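Local coordinates for tumor necrosis factor receptor superfamily member 16 (Rattus norvegicus, PDB 4F42), which serves as a low-affinity neurotrophin receptor (p75NTR), whose intracellular death domain, the part modelled here, probably passes the signal on inside the cell, at residues A[21-24]-A[25-28]; A[57-60]-A[61-64]; A[67-70]-A[71-75]. One frame throughout, in Å; residues are numbered along the deposited sequence.

How the contacts relate
All three contacts are local and follow one another along the chain; none encloses or crosses another. Contact 1 (21-24 with 25-28) comes first, where the loop after helix 10-19 turns into helix 24-32. Contact 2 (57-60 with 61-64) closes the loop between helices 48-56 and 64-73, on the opposite side of the chain's centre, about 19 Å from contact 1 between centres. Contact 3 (67-70 with 71-75) lies on helix 64-73 and its C-terminal end, soon after contact 2 in sequence. Contacts 1 and 3 touch: L28 packs on L67 and A70, and so ties helix 24-32 to helix 64-73 within the death domain.

Contact 1 of 3, residues A[21-24]-A[25-28]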
loop_
_atom_site.group_PDB
_atom_site.type_symbol
_atom_site.label_atom_id
_atom_site.label_comp_id
_atom_site.label_asym_id
_atom_site.label_seq_id
_atom_site.Cartn_x
_atom_site.Cartn_y
_atom_site.Cartn_z
ATOM N N ASN A 21 -4.131 -7.779 2.177
ATOM C CA ASN A 21 -4.476 -9.044 1.527
ATOM C C ASN A 21 -5.868 -9.033 0.902
ATOM O O ASN A 21 -6.653 -8.104 1.124
ATOM C CB ASN A 21 -4.330 -10.235 2.506
ATOM C CG ASN A 21 -5.356 -10.207 3.657
ATOM O OD1 ASN A 21 -6.572 -10.161 3.439
ATOM N ND2 ASN A 21 -4.855 -10.271 4.889
ATOM N N GLY A 22 -6.167 -10.075 0.127
ATOM C CA GLY A 22 -7.438 -10.177 -0.579
ATOM C C GLY A 22 -7.394 -9.176 -1.703
ATOM O O GLY A 22 -6.411 -9.125 -2.443
ATOM N N ASP A 23 -8.441 -8.358 -1.803
ATOM C CA ASP A 23 -8.515 -7.318 -2.827
ATOM C C ASP A 23 -8.217 -5.906 -2.316
ATOM O O ASP A 23 -8.256 -4.947 -3.088
ATOM C CB ASP A 23 -9.875 -7.345 -3.527
ATOM C CG ASP A 23 -10.167 -8.688 -4.186
ATOM O OD1 ASP A 23 -9.423 -9.087 -5.119
ATOM O OD2 ASP A 23 -11.155 -9.338 -3.762
ATOM N N THR A 24 -7.902 -5.774 -1.033
ATOM C CA THR A 24 -7.665 -4.457 -0.444
ATOM C C THR A 24 -6.555 -3.677 -1.171
ATOM O O THR A 24 -6.666 -2.460 -1.361
ATOM C CB THR A 24 -7.386 -4.553 1.069
ATOM O OG1 THR A 24 -8.332 -5.447 1.671
ATOM C CG2 THR A 24 -7.526 -3.197 1.721
ATOM N N TRP A 25 -5.509 -4.383 -1.607
ATOM C CA TRP A 25 -4.407 -3.749 -2.337
ATOM C C TRP A 25 -4.883 -3.125 -3.653
ATOM O O TRP A 25 -4.404 -2.058 -4.049
ATOM C CB TRP A 25 -3.252 -4.731 -2.575
ATOM C CG TRP A 25 -3.543 -5.812 -3.569
ATOM C CD1 TRP A 25 -4.199 -6.983 -3.335
ATOM C CD2 TRP A 25 -3.189 -5.822 -4.961
ATOM N NE1 TRP A 25 -4.275 -7.722 -4.487
ATOM C CE2 TRP A 25 -3.659 -7.036 -5.500
ATOM C CE3 TRP A 25 -2.514 -4.924 -5.801
ATOM C CZ2 TRP A 25 -3.481 -7.377 -6.843
ATOM C CZ3 TRP A 25 -2.343 -5.262 -7.136
ATOM C CH2 TRP A 25 -2.826 -6.476 -7.643
ATOM N N ARG A 26 -5.830 -3.789 -4.314
ATOM C CA ARG A 26 -6.457 -3.243 -5.526
ATOM C C ARG A 26 -7.217 -1.941 -5.238
ATOM O O ARG A 26 -7.072 -0.960 -5.962
ATOM C CB ARG A 26 -7.373 -4.281 -6.186
ATOM C CG ARG A 26 -6.679 -5.617 -6.503
ATOM C CD ARG A 26 -7.588 -6.576 -7.264
ATOM N NE ARG A 26 -8.033 -5.955 -8.512
ATOM C CZ ARG A 26 -7.501 -6.191 -9.712
ATOM N NH1 ARG A 26 -6.512 -7.070 -9.858
ATOM N NH2 ARG A 26 -7.974 -5.551 -10.773
ATOM N N HIS A 27 -8.006 -1.931 -4.169
ATOM C CA HIS A 27 -8.769 -0.743 -3.780
ATOM C C HIS A 27 -7.813 0.410 -3.477
ATOM O O HIS A 27 -8.011 1.535 -3.943
ATOM C CB HIS A 27 -9.680 -1.042 -2.574
ATOM C CG HIS A 27 -10.452 -2.325 -2.699
ATOM N ND1 HIS A 27 -10.756 -3.120 -1.615
ATOM C CD2 HIS A 27 -10.961 -2.959 -3.785
ATOM C CE1 HIS A 27 -11.434 -4.179 -2.026
ATOM N NE2 HIS A 27 -11.573 -4.102 -3.338
ATOM N N LEU A 28 -6.762 0.102 -2.720
ATOM C CA LEU A 28 -5.730 1.080 -2.367
ATOM C C LEU A 28 -4.997 1.613 -3.592
ATOM O O LEU A 28 -4.802 2.823 -3.728
ATOM C CB LEU A 28 -4.739 0.473 -1.375
ATOM C CG LEU A 28 -3.482 1.257 -1.026
ATOM C CD1 LEU A 28 -3.844 2.523 -0.274
ATOM C CD2 LEU A 28 -2.573 0.384 -0.189
#
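The carbonyl oxygen of T24 takes the backbone N-H of L28, T24 O to L28 N 2.9 Å, in a nearly straight bond of 167°. One residue earlier, D23 O receives H27 N at 3.2 Å. That oxygen also lies under the imidazole. The H27 ring sits with one face over D23 O, 3.2 Å from the ring plane and near its centre. CG of H27 is anti to its carbonyl carbon (chi1 -46°), which folds the ring back over the start of the helix. H27 NE2 also comes within 3.7 Å of D23 CB.

The D23 and R26 side chains run side by side in the same direction. Their carboxylate and guanidinium planes are 81° apart, and the charged atoms do not meet. The guanidinium instead makes a salt bridge with D40. The aliphatic part of R26 lies over the W25 indole, with CG 3.5 Å above the ring plane. At the edge of the same ring, G22 O approaches W25 CD1 to 3.2 Å.

At the first residue of the helix, T24 OG1 donates to N21 O at 3.2 Å. The same carbonyl takes a weak bond from T24 N. W25 reaches I39, P48 and V49, and L28 packs on helix 64-73. N21 to T24 form a type II' beta turn that leads into helix 24-32 of the death-domain helical bundle.

Contact 2 of 3, residues A[57-60]-A[61-64]. With MNB (5-mercapto-2-nitro-benzoic acid), chain C.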
loop_
_atom_site.group_PDB
_atom_site.type_symbol
_atom_site.label_atom_id
_atom_site.label_comp_id
_atom_site.label_asym_id
_atom_site.label_seq_id
_atom_site.Cartn_x
_atom_site.Cartn_y
_atom_site.Cartn_z
ATOM N N GLY A 57 6.336 3.193 -3.943
ATOM C CA GLY A 57 7.357 3.661 -3.008
ATOM C C GLY A 57 8.583 4.290 -3.637
ATOM O O GLY A 57 9.387 4.925 -2.940
ATOM N N ALA A 58 8.724 4.117 -4.951
ATOM C CA ALA A 58 9.842 4.702 -5.698
ATOM C C ALA A 58 9.816 6.236 -5.709
ATOM O O ALA A 58 10.879 6.871 -5.696
ATOM C CB ALA A 58 9.891 4.156 -7.125
ATOM N N GLN A 59 8.614 6.824 -5.730
ATOM C CA GLN A 59 8.457 8.287 -5.733
ATOM C C GLN A 59 8.889 8.895 -4.403
ATOM O O GLN A 59 8.982 8.195 -3.389
ATOM C CB GLN A 59 7.010 8.687 -6.008
ATOM C CG GLN A 59 6.305 7.876 -7.083
ATOM C CD GLN A 59 4.815 7.732 -6.806
ATOM O OE1 GLN A 59 4.371 7.812 -5.652
ATOM N NE2 GLN A 59 4.033 7.514 -7.862
ATOM N N ASP A 60 9.133 10.206 -4.402
ATOM C CA ASP A 60 9.574 10.884 -3.184
ATOM C C ASP A 60 8.417 11.276 -2.265
ATOM O O ASP A 60 8.621 11.569 -1.084
ATOM C CB ASP A 60 10.431 12.105 -3.513
ATOM C CG ASP A 60 11.591 12.280 -2.538
ATOM O OD1 ASP A 60 11.963 11.284 -1.856
ATOM O OD2 ASP A 60 12.134 13.413 -2.458
ATOM N N SER A 61 7.208 11.281 -2.815
ATOM C CA SER A 61 6.011 11.594 -2.049
ATOM C C SER A 61 5.311 10.333 -1.512
ATOM O O SER A 61 4.181 10.400 -1.022
ATOM C CB SER A 61 5.047 12.389 -2.926
ATOM O OG SER A 61 4.829 11.690 -4.138
ATOM N N ALA A 62 5.987 9.192 -1.620
ATOM C CA ALA A 62 5.473 7.932 -1.108
ATOM C C ALA A 62 5.863 7.743 0.356
ATOM O O ALA A 62 6.698 6.901 0.686
ATOM C CB ALA A 62 5.956 6.772 -1.961
ATOM N N THR A 63 5.246 8.539 1.225
ATOM C CA THR A 63 5.477 8.473 2.661
ATOM C C THR A 63 4.488 7.526 3.326
ATOM O O THR A 63 3.431 7.221 2.770
ATOM C CB THR A 63 5.305 9.860 3.316
ATOM O OG1 THR A 63 4.019 10.394 2.965
ATOM C CG2 THR A 63 6.407 10.830 2.861
ATOM N N LEU A 64 4.816 7.084 4.533
ATOM C CA LEU A 64 3.865 6.334 5.343
ATOM C C LEU A 64 2.540 7.083 5.517
ATOM O O LEU A 64 1.471 6.486 5.373
ATOM C CB LEU A 64 4.458 5.974 6.704
ATOM C CG LEU A 64 3.554 5.168 7.650
ATOM C CD1 LEU A 64 3.097 3.830 7.051
ATOM C CD2 LEU A 64 4.236 4.956 8.973
HETATM C C6 MNB C . 2.957 4.058 12.944
HETATM C C1 MNB C . 3.817 3.173 12.297
HETATM C C2 MNB C . 3.309 2.390 11.120
HETATM C C3 MNB C . 1.992 2.586 10.708
HETATM C C4 MNB C . 1.180 3.480 11.389
HETATM C C5 MNB C . 1.649 4.201 12.484
HETATM S S5 MNB C . 0.584 5.275 13.248
HETATM C C10 MNB C . 5.217 3.026 12.817
HETATM O O12 MNB C . 5.406 2.203 13.732
HETATM O O11 MNB C . 6.152 3.712 12.343
HETATM N N7 MNB C . 4.102 1.479 10.396
HETATM O O9 MNB C . 3.588 0.706 9.604
HETATM O O8 MNB C . 5.316 1.456 10.521
HETATM O O HOH W 1 8.516 5.138 -0.286
#
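The methyl group of A62 packs against the backbone of G57, with A62 CB 3.6 Å from G57 CA. This is the tight part of a loop between two death-domain helices, 48-56 and 64-73. A62 is the centre of an inverse gamma turn, in which T63 N bonds weakly to S61 O. A62 CB also rests 3.6 Å from Q59 O, on the inside of the bend. One water bridges the two limbs. It donates to G57 O at 2.8 Å and to A62 O at 2.7 Å, and so serves two backbone oxygens at once. The A62 backbone is also hydrogen-bonded to Y5, which fastens the loop to the N-terminal part of the chain.

The outer side is looser. Q59, D60 and S61 are exposed, and no direct hydrogen bond joins the two halves of the loop. The Q59 chain bends at chi2 (148°), and its OE1 approaches A62 CB only to 4.1 Å. S61 OG is 4.2 Å from Q59 CB.

Beyond the bend, T63 is the N-cap of helix 64-73, its OG1 taking the N-H of A66. L64 follows and lines a pocket for 5-mercapto-2-nitro-benzoic acid, a ligand also held by K12. With L64 cut back to an alanine, both branch methyls that touch the ligand would be gone, and this is likely to leave a gap beside its ring. Of the two methyls, CD2 of L64 comes closer, 3.5 Å from ring carbon C2 of the ligand, while CD1 stays 4.0 Å from its C3.

Contact 3 of 3, residues A[67-70]-A[71-75]; sequences LLAA and LRRIQ
L67 and L68 both meet L71, one turn further along helix 64-73. The apolar contacts are light. L71 CD1 is 4.4 Å from L67 CG and equally far from L68 CD1. CG of L71 is anti to its carbonyl carbon (chi1 -71°), and this sends the branch back along the helix, toward both leucines.

The backbone bonds are those of an alpha-helix close to its end. L71 N bonds to L67 O at 3.0 Å, and R72 N to L68 O at 3.1 Å. R73 N and I74 N continue the pattern to A69 O and A70 O. Two weak bonds span only three residues: L71 N to L68 O, and R73 N to A70 O. L68 O and A70 O therefore each accept two backbone N-H groups. The helix finishes in a Schellman motif. Q75 is its C-prime residue, with positive phi (57°), and its N bonds to R72 O at 3.0 Å. R76 N reaches back to L71 O.

The two arginines add contacts of another kind, around A69. A bend at chi3 (-60°) brings the R72 guanidinium back alongside the helix, with NH2 3.9 Å from A69 CB. R73 runs back past the A69 carbonyl, with CD 3.2 Å from A69 O, and turns one face of its guanidinium to the A69 methyl.

Helix 64-73 packs against two neighbouring helices. On the side of helix 24-32, A70 also meets L32, and R73 touches E31. L68 and L71 meet V80 of helix 77-84, and L68 also borders the bound 5-mercapto-2-nitro-benzoic acid beside that helix.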
loop_
_atom_site.group_PDB
_atom_site.type_symbol
_atom_site.label_atom_id
_atom_site.label_comp_id
_atom_site.label_asym_id
_atom_site.label_seq_id
_atom_site.Cartn_x
_atom_site.Cartn_y
_atom_site.Cartn_z
ATOM N N LEU A 67 0.382 6.988 2.577
ATOM C CA LEU A 67 -0.251 5.676 2.532
ATOM C C LEU A 67 -1.438 5.619 3.492
ATOM O O LEU A 67 -2.545 5.214 3.106
ATOM C CB LEU A 67 0.751 4.571 2.868
ATOM C CG LEU A 67 0.171 3.161 2.956
ATOM C CD1 LEU A 67 -0.514 2.776 1.653
ATOM C CD2 LEU A 67 1.269 2.177 3.291
ATOM N N LEU A 68 -1.192 6.021 4.738
ATOM C CA LEU A 68 -2.231 6.075 5.757
ATOM C C LEU A 68 -3.407 6.952 5.302
ATOM O O LEU A 68 -4.565 6.545 5.440
ATOM C CB LEU A 68 -1.630 6.539 7.091
ATOM C CG LEU A 68 -1.186 5.496 8.140
ATOM C CD1 LEU A 68 -0.733 4.155 7.577
ATOM C CD2 LEU A 68 -0.147 6.025 9.121
ATOM N N ALA A 69 -3.113 8.122 4.729
ATOM C CA ALA A 69 -4.148 8.997 4.141
ATOM C C ALA A 69 -4.991 8.275 3.080
ATOM O O ALA A 69 -6.223 8.360 3.100
ATOM C CB ALA A 69 -3.527 10.244 3.541
ATOM N N ALA A 70 -4.317 7.569 2.165
ATOM C CA ALA A 70 -4.987 6.772 1.126
ATOM C C ALA A 70 -5.952 5.746 1.715
ATOM O O ALA A 70 -7.030 5.526 1.169
ATOM C CB ALA A 70 -3.969 6.088 0.223
ATOM N N LEU A 71 -5.568 5.144 2.836
ATOM C CA LEU A 71 -6.381 4.122 3.485
ATOM C C LEU A 71 -7.633 4.691 4.137
ATOM O O LEU A 71 -8.703 4.098 4.020
ATOM C CB LEU A 71 -5.557 3.319 4.498
ATOM C CG LEU A 71 -4.512 2.359 3.926
ATOM C CD1 LEU A 71 -3.509 1.917 5.012
ATOM C CD2 LEU A 71 -5.171 1.140 3.268
ATOM N N ARG A 72 -7.508 5.816 4.833
ATOM C CA ARG A 72 -8.675 6.530 5.348
ATOM C C ARG A 72 -9.669 6.824 4.226
ATOM O O ARG A 72 -10.868 6.698 4.412
ATOM C CB ARG A 72 -8.273 7.854 6.007
ATOM C CG ARG A 72 -7.469 7.721 7.315
ATOM C CD ARG A 72 -7.263 9.073 8.034
ATOM N NE ARG A 72 -6.542 10.041 7.209
ATOM C CZ ARG A 72 -7.126 10.917 6.396
ATOM N NH1 ARG A 72 -8.443 10.972 6.310
ATOM N NH2 ARG A 72 -6.390 11.746 5.670
ATOM N N ARG A 73 -9.156 7.200 3.058
ATOM C CA ARG A 73 -9.996 7.626 1.945
ATOM C C ARG A 73 -10.812 6.511 1.302
ATOM O O ARG A 73 -11.896 6.770 0.797
ATOM C CB ARG A 73 -9.173 8.373 0.899
ATOM C CG ARG A 73 -8.930 9.803 1.292
ATOM C CD ARG A 73 -7.559 10.242 0.863
ATOM N NE ARG A 73 -7.415 11.686 0.915
ATOM C CZ ARG A 73 -6.347 12.344 0.483
ATOM N NH1 ARG A 73 -5.319 11.669 -0.027
ATOM N NH2 ARG A 73 -6.301 13.673 0.559
ATOM N N ILE A 74 -10.291 5.287 1.310
ATOM C CA ILE A 74 -11.075 4.122 0.889
ATOM C C ILE A 74 -11.888 3.528 2.062
ATOM O O ILE A 74 -12.320 2.377 2.009
ATOM C CB ILE A 74 -10.201 3.020 0.201
ATOM C CG1 ILE A 74 -9.107 2.508 1.138
ATOM C CG2 ILE A 74 -9.635 3.513 -1.140
ATOM C CD1 ILE A 74 -8.479 1.216 0.687
ATOM N N GLN A 75 -12.095 4.324 3.112
ATOM C CA GLN A 75 -12.835 3.901 4.325
ATOM C C GLN A 75 -12.234 2.671 4.991
ATOM O O GLN A 75 -12.967 1.805 5.471
ATOM C CB GLN A 75 -14.339 3.649 4.069
ATOM C CG GLN A 75 -15.006 4.490 2.965
ATOM C CD GLN A 75 -15.069 5.978 3.276
ATOM O OE1 GLN A 75 -15.073 6.389 4.445
ATOM N NE2 GLN A 75 -15.128 6.797 2.223
#